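Local structure of negative regulator of ofd1 (Schizosaccharomyces pombe, 3QTM) at residues A[96-101]-A[137-142]; A[297-302]-A[313-318]. The protein is required for correct translation termination, stabilises the hypoxic transcription factor fragment Sre1N and directly inhibits ofd1. One frame throughout, in Å; residues are numbered along the deposited sequence.

Interaction 1: A[96-101]-A[137-142]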
ATOM      1  N   THR A  96       2.527   4.381 -24.166  1.00 27.30           N
ATOM      2  CA  THR A  96       3.037   4.981 -22.931  1.00 27.58           C
ATOM      3  C   THR A  96       2.584   4.222 -21.686  1.00 25.78           C
ATOM      4  O   THR A  96       1.533   3.561 -21.691  1.00 24.19           O
ATOM      5  CB  THR A  96       2.566   6.438 -22.772  1.00 29.09           C
ATOM      6  OG1 THR A  96       1.132   6.467 -22.688  1.00 26.56           O
ATOM      7  CG2 THR A  96       3.028   7.299 -23.952  1.00 26.27           C
ATOM      8  N   GLU A  97       3.366   4.340 -20.611  1.00 21.75           N
ATOM      9  CA  GLU A  97       2.959   3.819 -19.315  1.00 25.99           C
ATOM     10  C   GLU A  97       1.560   4.341 -18.941  1.00 23.56           C
ATOM     11  O   GLU A  97       0.669   3.564 -18.557  1.00 21.94           O
ATOM     12  CB  GLU A  97       3.976   4.207 -18.226  1.00 25.97           C
ATOM     13  CG  GLU A  97       3.545   3.782 -16.831  1.00 26.22           C
ATOM     14  CD  GLU A  97       4.360   4.423 -15.707  1.00 33.71           C
ATOM     15  OE1 GLU A  97       5.213   5.297 -15.986  1.00 33.83           O
ATOM     16  OE2 GLU A  97       4.138   4.053 -14.533  1.00 32.20           O
ATOM     17  N   GLU A  98       1.369   5.653 -19.056  1.00 21.15           N
ATOM     18  CA  GLU A  98       0.107   6.265 -18.653  1.00 21.99           C
ATOM     19  C   GLU A  98      -1.088   5.713 -19.433  1.00 20.45           C
ATOM     20  O   GLU A  98      -2.178   5.550 -18.895  1.00 19.25           O
ATOM     21  CB  GLU A  98       0.143   7.790 -18.769  1.00 21.47           C
ATOM     22  CG  GLU A  98      -1.120   8.438 -18.173  1.00 24.73           C
ATOM     23  CD  GLU A  98      -1.039   9.964 -18.122  1.00 28.58           C
ATOM     24  OE1 GLU A  98      -0.170  10.542 -18.809  1.00 30.97           O
ATOM     25  OE2 GLU A  98      -1.851  10.584 -17.402  1.00 25.06           O
ATOM     26  N   SER A  99      -0.889   5.420 -20.703  1.00 21.39           N
ATOM     27  CA  SER A  99      -1.990   4.886 -21.489  1.00 24.31           C
ATOM     28  C   SER A  99      -2.414   3.491 -20.994  1.00 21.14           C
ATOM     29  O   SER A  99      -3.591   3.142 -21.036  1.00 20.40           O
ATOM     30  CB  SER A  99      -1.638   4.871 -22.971  1.00 23.99           C
ATOM     31  OG  SER A  99      -2.817   4.733 -23.744  1.00 26.44           O
ATOM     32  N   TYR A 100      -1.456   2.723 -20.487  1.00 19.24           N
ATOM     33  CA  TYR A 100      -1.771   1.425 -19.896  1.00 21.04           C
ATOM     34  C   TYR A 100      -2.512   1.548 -18.546  1.00 19.16           C
ATOM     35  O   TYR A 100      -3.360   0.721 -18.222  1.00 18.09           O
ATOM     36  CB  TYR A 100      -0.514   0.545 -19.803  1.00 17.97           C
ATOM     37  CG  TYR A 100      -0.301  -0.233 -21.090  1.00 20.93           C
ATOM     38  CD1 TYR A 100       0.507   0.267 -22.111  1.00 22.83           C
ATOM     39  CD2 TYR A 100      -0.965  -1.443 -21.310  1.00 18.95           C
ATOM     40  CE1 TYR A 100       0.669  -0.428 -23.301  1.00 23.06           C
ATOM     41  CE2 TYR A 100      -0.816  -2.142 -22.499  1.00 18.85           C
ATOM     42  CZ  TYR A 100       0.002  -1.635 -23.487  1.00 22.97           C
ATOM     43  OH  TYR A 100       0.149  -2.331 -24.660  1.00 25.31           O
ATOM     44  N   ILE A 101      -2.198   2.583 -17.768  1.00 17.69           N
ATOM     45  CA  ILE A 101      -2.957   2.873 -16.554  1.00 16.92           C
ATOM     46  C   ILE A 101      -4.386   3.253 -16.946  1.00 18.29           C
ATOM     47  O   ILE A 101      -5.333   2.734 -16.369  1.00 16.06           O
ATOM     48  CB  ILE A 101      -2.322   4.022 -15.732  1.00 18.71           C
ATOM     49  CG1 ILE A 101      -0.916   3.644 -15.259  1.00 17.80           C
ATOM     50  CG2 ILE A 101      -3.232   4.450 -14.562  1.00 16.60           C
ATOM     51  CD1 ILE A 101      -0.157   4.819 -14.605  1.00 20.10           C
ATOM     52  N   VAL A 137       0.873  13.376 -10.486  1.00 23.93           N
ATOM     53  CA  VAL A 137       1.822  14.142  -9.681  1.00 22.43           C
ATOM     54  C   VAL A 137       3.119  14.373 -10.457  1.00 26.74           C
ATOM     55  O   VAL A 137       3.639  15.492 -10.490  1.00 24.62           O
ATOM     56  CB  VAL A 137       2.129  13.464  -8.339  1.00 25.93           C
ATOM     57  CG1 VAL A 137       3.173  14.262  -7.564  1.00 27.36           C
ATOM     58  CG2 VAL A 137       0.855  13.317  -7.504  1.00 23.68           C
ATOM     59  N   TRP A 138       3.627  13.322 -11.097  1.00 23.78           N
ATOM     60  CA  TRP A 138       4.791  13.462 -11.966  1.00 22.62           C
ATOM     61  C   TRP A 138       4.512  14.455 -13.097  1.00 24.48           C
ATOM     62  O   TRP A 138       5.363  15.278 -13.425  1.00 24.07           O
ATOM     63  CB  TRP A 138       5.220  12.111 -12.572  1.00 22.67           C
ATOM     64  CG  TRP A 138       6.531  12.212 -13.339  1.00 26.11           C
ATOM     65  CD1 TRP A 138       7.795  12.028 -12.832  1.00 26.27           C
ATOM     66  CD2 TRP A 138       6.706  12.554 -14.726  1.00 23.69           C
ATOM     67  NE1 TRP A 138       8.736  12.221 -13.821  1.00 30.24           N
ATOM     68  CE2 TRP A 138       8.097  12.549 -14.989  1.00 28.63           C
ATOM     69  CE3 TRP A 138       5.826  12.849 -15.773  1.00 26.59           C
ATOM     70  CZ2 TRP A 138       8.621  12.837 -16.249  1.00 29.43           C
ATOM     71  CZ3 TRP A 138       6.351  13.140 -17.025  1.00 29.85           C
ATOM     72  CH2 TRP A 138       7.735  13.126 -17.253  1.00 30.62           C
ATOM     73  N   ARG A 139       3.334  14.372 -13.711  1.00 20.03           N
ATOM     74  CA  ARG A 139       3.033  15.260 -14.828  1.00 22.86           C
ATOM     75  C   ARG A 139       2.972  16.729 -14.362  1.00 24.67           C
ATOM     76  O   ARG A 139       3.484  17.637 -15.029  1.00 21.97           O
ATOM     77  CB  ARG A 139       1.757  14.825 -15.559  1.00 21.30           C
ATOM     78  CG  ARG A 139       1.901  13.493 -16.319  1.00 23.90           C
ATOM     79  CD  ARG A 139       0.600  13.053 -17.014  1.00 21.13           C
ATOM     80  NE  ARG A 139       0.036  14.120 -17.831  1.00 22.62           N
ATOM     81  CZ  ARG A 139      -1.233  14.193 -18.217  1.00 23.41           C
ATOM     82  NH1 ARG A 139      -2.109  13.256 -17.872  1.00 20.85           N
ATOM     83  NH2 ARG A 139      -1.627  15.214 -18.954  1.00 24.38           N
ATOM     84  N   HIS A 140       2.359  16.951 -13.208  1.00 21.06           N
ATOM     85  CA  HIS A 140       2.308  18.279 -12.620  1.00 23.77           C
ATOM     86  C   HIS A 140       3.713  18.882 -12.477  1.00 27.76           C
ATOM     87  O   HIS A 140       3.925  20.046 -12.782  1.00 25.50           O
ATOM     88  CB  HIS A 140       1.648  18.221 -11.251  1.00 23.34           C
ATOM     89  CG  HIS A 140       1.593  19.544 -10.560  1.00 28.22           C
ATOM     90  ND1 HIS A 140       2.544  19.951  -9.651  1.00 30.48           N
ATOM     91  CD2 HIS A 140       0.704  20.563 -10.657  1.00 27.88           C
ATOM     92  CE1 HIS A 140       2.237  21.158  -9.205  1.00 31.23           C
ATOM     93  NE2 HIS A 140       1.123  21.551  -9.801  1.00 31.14           N
ATOM     94  N   ASP A 141       4.665  18.070 -12.025  1.00 26.78           N
ATOM     95  CA  ASP A 141       6.028  18.528 -11.786  1.00 27.65           C
ATOM     96  C   ASP A 141       6.875  18.621 -13.048  1.00 28.03           C
ATOM     97  O   ASP A 141       7.897  19.286 -13.040  1.00 28.75           O
ATOM     98  CB  ASP A 141       6.724  17.619 -10.764  1.00 31.18           C
ATOM     99  CG  ASP A 141       6.013  17.600  -9.422  1.00 34.64           C
ATOM    100  OD1 ASP A 141       5.303  18.589  -9.121  1.00 36.61           O
ATOM    101  OD2 ASP A 141       6.162  16.604  -8.666  1.00 40.86           O
ATOM    102  N   ASN A 142       6.451  17.984 -14.137  1.00 27.83           N
ATOM    103  CA  ASN A 142       7.292  17.925 -15.336  1.00 27.54           C
ATOM    104  C   ASN A 142       6.731  18.489 -16.629  1.00 30.18           C
ATOM    105  O   ASN A 142       7.494  18.841 -17.528  1.00 32.02           O
ATOM    106  CB  ASN A 142       7.782  16.492 -15.582  1.00 28.27           C
ATOM    107  CG  ASN A 142       8.767  16.038 -14.523  1.00 31.55           C
ATOM    108  OD1 ASN A 142       9.971  16.239 -14.663  1.00 34.27           O
ATOM    109  ND2 ASN A 142       8.255  15.457 -13.438  1.00 28.94           N
TER

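Interaction 2: A[297-302]-A[313-318]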
ATOM      1  N   ASP A 297      13.470   4.900  18.963  1.00 32.97           N
ATOM      2  CA  ASP A 297      12.956   6.152  18.403  1.00 30.57           C
ATOM      3  C   ASP A 297      11.512   6.421  18.811  1.00 30.82           C
ATOM      4  O   ASP A 297      11.143   7.554  19.099  1.00 30.00           O
ATOM      5  CB  ASP A 297      13.044   6.146  16.879  1.00 34.12           C
ATOM      6  CG  ASP A 297      14.475   6.039  16.373  1.00 39.36           C
ATOM      7  OD1 ASP A 297      15.416   6.374  17.131  1.00 40.28           O
ATOM      8  OD2 ASP A 297      14.650   5.620  15.207  1.00 42.38           O
ATOM      9  N   ILE A 298      10.691   5.378  18.811  1.00 29.83           N
ATOM     10  CA  ILE A 298       9.298   5.507  19.232  1.00 30.87           C
ATOM     11  C   ILE A 298       9.210   5.910  20.709  1.00 32.30           C
ATOM     12  O   ILE A 298       8.436   6.789  21.084  1.00 31.29           O
ATOM     13  CB  ILE A 298       8.538   4.191  19.004  1.00 27.39           C
ATOM     14  CG1 ILE A 298       8.528   3.840  17.507  1.00 27.82           C
ATOM     15  CG2 ILE A 298       7.121   4.281  19.557  1.00 30.10           C
ATOM     16  CD1 ILE A 298       8.044   2.426  17.212  1.00 27.21           C
ATOM     17  N   LYS A 299      10.013   5.263  21.547  1.00 30.33           N
ATOM     18  CA  LYS A 299      10.042   5.596  22.965  1.00 31.87           C
ATOM     19  C   LYS A 299      10.532   7.025  23.213  1.00 32.95           C
ATOM     20  O   LYS A 299      10.035   7.713  24.102  1.00 32.26           O
ATOM     21  CB  LYS A 299      10.909   4.589  23.716  1.00 30.07           C
ATOM     22  CG  LYS A 299      10.333   3.175  23.715  1.00 32.71           C
ATOM     23  CD  LYS A 299       9.052   3.074  24.555  1.00 29.50           C
ATOM     24  CE  LYS A 299       8.572   1.624  24.669  1.00 30.98           C
ATOM     25  NZ  LYS A 299       7.349   1.485  25.520  1.00 28.84           N
HETATM   26  N   MSE A 300      11.502   7.471  22.419  1.00 31.30           N
HETATM   27  CA  MSE A 300      12.023   8.830  22.541  1.00 33.39           C
HETATM   28  C   MSE A 300      10.993   9.874  22.128  1.00 34.36           C
HETATM   29  O   MSE A 300      10.942  10.957  22.699  1.00 35.11           O
HETATM   30  CB  MSE A 300      13.300   8.998  21.724  1.00 34.19           C
HETATM   31  CG  MSE A 300      14.529   8.401  22.379  1.00 41.26           C
HETATM   32 SE   MSE A 300      16.098   8.476  21.204  1.00 73.96          SE
HETATM   33  CE  MSE A 300      16.018   6.730  20.368  1.00 41.78           C
ATOM     34  N   ASP A 301      10.166   9.538  21.140  1.00 36.03           N
ATOM     35  CA  ASP A 301       9.017  10.368  20.777  1.00 35.41           C
ATOM     36  C   ASP A 301       7.993  10.427  21.917  1.00 34.46           C
ATOM     37  O   ASP A 301       7.433  11.484  22.212  1.00 33.69           O
ATOM     38  CB  ASP A 301       8.349   9.831  19.509  1.00 34.39           C
ATOM     39  CG  ASP A 301       9.137  10.160  18.241  1.00 40.38           C
ATOM     40  OD1 ASP A 301       9.907  11.149  18.248  1.00 38.65           O
ATOM     41  OD2 ASP A 301       8.972   9.433  17.233  1.00 37.59           O
ATOM     42  N   LEU A 302       7.735   9.286  22.547  1.00 30.75           N
ATOM     43  CA  LEU A 302       6.878   9.264  23.724  1.00 33.32           C
ATOM     44  C   LEU A 302       7.432  10.160  24.844  1.00 33.99           C
ATOM     45  O   LEU A 302       6.695  10.934  25.452  1.00 34.90           O
ATOM     46  CB  LEU A 302       6.702   7.832  24.216  1.00 29.79           C
ATOM     47  CG  LEU A 302       5.672   7.061  23.388  1.00 33.78           C
ATOM     48  CD1 LEU A 302       5.786   5.555  23.589  1.00 28.48           C
ATOM     49  CD2 LEU A 302       4.271   7.561  23.718  1.00 29.33           C
ATOM     50  N   ASP A 313      10.448   9.331  32.462  1.00 41.14           N
ATOM     51  CA  ASP A 313      11.549   8.523  32.980  1.00 39.28           C
ATOM     52  C   ASP A 313      11.500   7.102  32.434  1.00 36.54           C
ATOM     53  O   ASP A 313      12.523   6.550  32.016  1.00 36.87           O
ATOM     54  CB  ASP A 313      11.519   8.472  34.515  1.00 42.55           C
ATOM     55  CG  ASP A 313      12.046   9.751  35.162  1.00 51.81           C
ATOM     56  OD1 ASP A 313      12.378  10.715  34.433  1.00 52.93           O
ATOM     57  OD2 ASP A 313      12.126   9.786  36.412  1.00 59.66           O
ATOM     58  N   ASN A 314      10.312   6.501  32.466  1.00 35.43           N
ATOM     59  CA  ASN A 314      10.130   5.145  31.944  1.00 33.29           C
ATOM     60  C   ASN A 314      10.533   5.033  30.465  1.00 35.09           C
ATOM     61  O   ASN A 314      11.331   4.166  30.092  1.00 33.82           O
ATOM     62  CB  ASN A 314       8.684   4.678  32.128  1.00 34.33           C
ATOM     63  CG  ASN A 314       8.326   4.441  33.585  1.00 36.22           C
ATOM     64  OD1 ASN A 314       9.192   4.161  34.418  1.00 34.27           O
ATOM     65  ND2 ASN A 314       7.047   4.550  33.898  1.00 34.18           N
ATOM     66  N   TYR A 315       9.984   5.918  29.637  1.00 33.06           N
ATOM     67  CA  TYR A 315      10.270   5.910  28.208  1.00 31.44           C
ATOM     68  C   TYR A 315      11.775   6.002  27.937  1.00 35.90           C
ATOM     69  O   TYR A 315      12.315   5.236  27.131  1.00 32.53           O
ATOM     70  CB  TYR A 315       9.541   7.057  27.504  1.00 31.20           C
ATOM     71  CG  TYR A 315       8.026   6.994  27.595  1.00 32.52           C
ATOM     72  CD1 TYR A 315       7.348   5.779  27.494  1.00 29.85           C
ATOM     73  CD2 TYR A 315       7.273   8.154  27.751  1.00 30.96           C
ATOM     74  CE1 TYR A 315       5.962   5.720  27.567  1.00 28.69           C
ATOM     75  CE2 TYR A 315       5.881   8.107  27.814  1.00 32.55           C
ATOM     76  CZ  TYR A 315       5.233   6.887  27.728  1.00 32.24           C
ATOM     77  OH  TYR A 315       3.852   6.833  27.795  1.00 33.97           O
ATOM     78  N   LEU A 316      12.447   6.931  28.619  1.00 34.92           N
ATOM     79  CA  LEU A 316      13.870   7.165  28.385  1.00 34.27           C
ATOM     80  C   LEU A 316      14.703   5.936  28.732  1.00 36.13           C
ATOM     81  O   LEU A 316      15.632   5.592  28.002  1.00 31.71           O
ATOM     82  CB  LEU A 316      14.364   8.384  29.168  1.00 36.66           C
ATOM     83  CG  LEU A 316      13.787   9.723  28.697  1.00 42.43           C
ATOM     84  CD1 LEU A 316      14.239  10.895  29.591  1.00 37.66           C
ATOM     85  CD2 LEU A 316      14.141   9.981  27.233  1.00 40.28           C
ATOM     86  N   LYS A 317      14.368   5.281  29.845  1.00 33.88           N
ATOM     87  CA  LYS A 317      15.060   4.061  30.233  1.00 35.89           C
ATOM     88  C   LYS A 317      14.868   2.982  29.172  1.00 33.21           C
ATOM     89  O   LYS A 317      15.823   2.316  28.779  1.00 32.90           O
ATOM     90  CB  LYS A 317      14.578   3.533  31.590  1.00 34.84           C
ATOM     91  CG  LYS A 317      15.565   2.528  32.197  1.00 46.17           C
ATOM     92  CD  LYS A 317      14.987   1.687  33.341  1.00 52.07           C
ATOM     93  CE  LYS A 317      16.020   0.636  33.795  1.00 66.08           C
ATOM     94  NZ  LYS A 317      15.472  -0.483  34.627  1.00 65.09           N
ATOM     95  N   GLU A 318      13.630   2.811  28.718  1.00 30.75           N
ATOM     96  CA  GLU A 318      13.334   1.828  27.669  1.00 34.59           C
ATOM     97  C   GLU A 318      14.139   2.087  26.386  1.00 31.10           C
ATOM     98  O   GLU A 318      14.677   1.159  25.794  1.00 29.37           O
ATOM     99  CB  GLU A 318      11.831   1.770  27.371  1.00 30.36           C
ATOM    100  CG  GLU A 318      11.015   1.141  28.495  1.00 33.12           C
ATOM    101  CD  GLU A 318       9.538   1.003  28.153  1.00 35.49           C
ATOM    102  OE1 GLU A 318       8.906   2.024  27.810  1.00 30.93           O
ATOM    103  OE2 GLU A 318       9.010  -0.132  28.224  1.00 37.91           O
TER

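Interaction 1: A[96-101]-A[137-142]
A single salt bridge, Glu98 to Arg139, is all that joins 96-101 to 137-142, and it spans backbones whose nearest CA atoms, those of Glu98 and Arg139, lie 10.2 Å apart. It ties two helices of the all-helical TPR-like array, the first turn of helix 97-110 and the last turns of helix 119-142. Glu98 swings its CG away from its own backbone N (chi1 -173°) and runs extended from there, which carries the carboxylate across to the second helix. Arg139 NH1 donates to the syn lone pair of Glu98 OE2 at 2.7 Å. The bond is bent, with an N-H...O angle of 138°, and the oxygen sits somewhat out of the guanidinium plane. The two side chains cross at about a right angle and the carboxylate and guanidinium planes are 62° apart, so this is a one-oxygen, one-nitrogen bridge, not a parallel two-pronged pairing. Arg139 CD lies beside the other oxygen, Glu98 OE1, at 3.2 Å; the bend at chi3, beyond CD, only redirects the guanidinium. Lys132 NZ forms a second salt bridge to Glu98 OE2, while Arg139 NE pairs with Glu143. The acid therefore gathers two cations from helix 119-142, an arrangement likely to keep it ionised at this surface site. At the start of the glutamate's own helix, Thr96 is the N-cap: its OG1 accepts from Ser99 N at 3.0 Å.

Interaction 2: A[297-302]-A[313-318]
Two consecutive antiparallel helices, 292-305 and 309-328, pack here as a helical hairpin in the C-terminal, TPR-like part of the protein. The axes of 297-302 and 313-318 come within 8.1 Å and run 160° apart, and the closest CA pair is Lys299 with Tyr315, at 5.3 Å. Tyr315 and Leu302 form the apolar half of the contact. Leu302 CB stands over the middle of one face of the Tyr315 ring, 3.6 Å from its centroid and almost on the ring normal, a CH-pi contact. The two side chains cross at about a right angle, with both leucine methyls reaching toward the hydroxyl half of the ring. Leu302 in turn rests on Leu272 and Asn273 of helix 262-285, which links the hairpin to the preceding helix. Backbone closeness shows at Tyr315 CB, 3.5 Å from Lys299 O. The polar half follows one turn further along 313-318. Lys299 is bent at its second torsion (chi2 -69°) and straight beyond it, a shape that takes its end across the groove to Glu318 although its first bond does not aim there. The aliphatic part of the lysine crosses the glutamate at a slant: CG and CD pass Glu318 CB, while CD and CE also lie close to Glu318 OE1. The buried lysine thus meets a partly exposed glutamate. Lys299 NZ donates to Glu318 OE1 at 2.8 Å in a salt bridge that engages chiefly one oxygen; the nitrogen approaches from above the carboxylate plane, 42° out of it, and stays 3.6 Å from Glu318 OE2.

From the N terminus, interaction 1 comes first. It joins helix 97-110 to the end of helix 119-142 and closes a mainly helical loop of 35 residues in the N-terminal part of the protein. The chain then passes through six more helices, from 151-170 to 262-285, before interaction 2 closes a much shorter loop of ten residues between the neighbouring helices 292-305 and 309-328 in the C-terminal part. The two loops follow in series, neither nested nor crossed. Their centres are 43 Å apart on opposite sides of the chain's centre, with nearest atoms about 26 Å apart, so each ties together its own local group of helices.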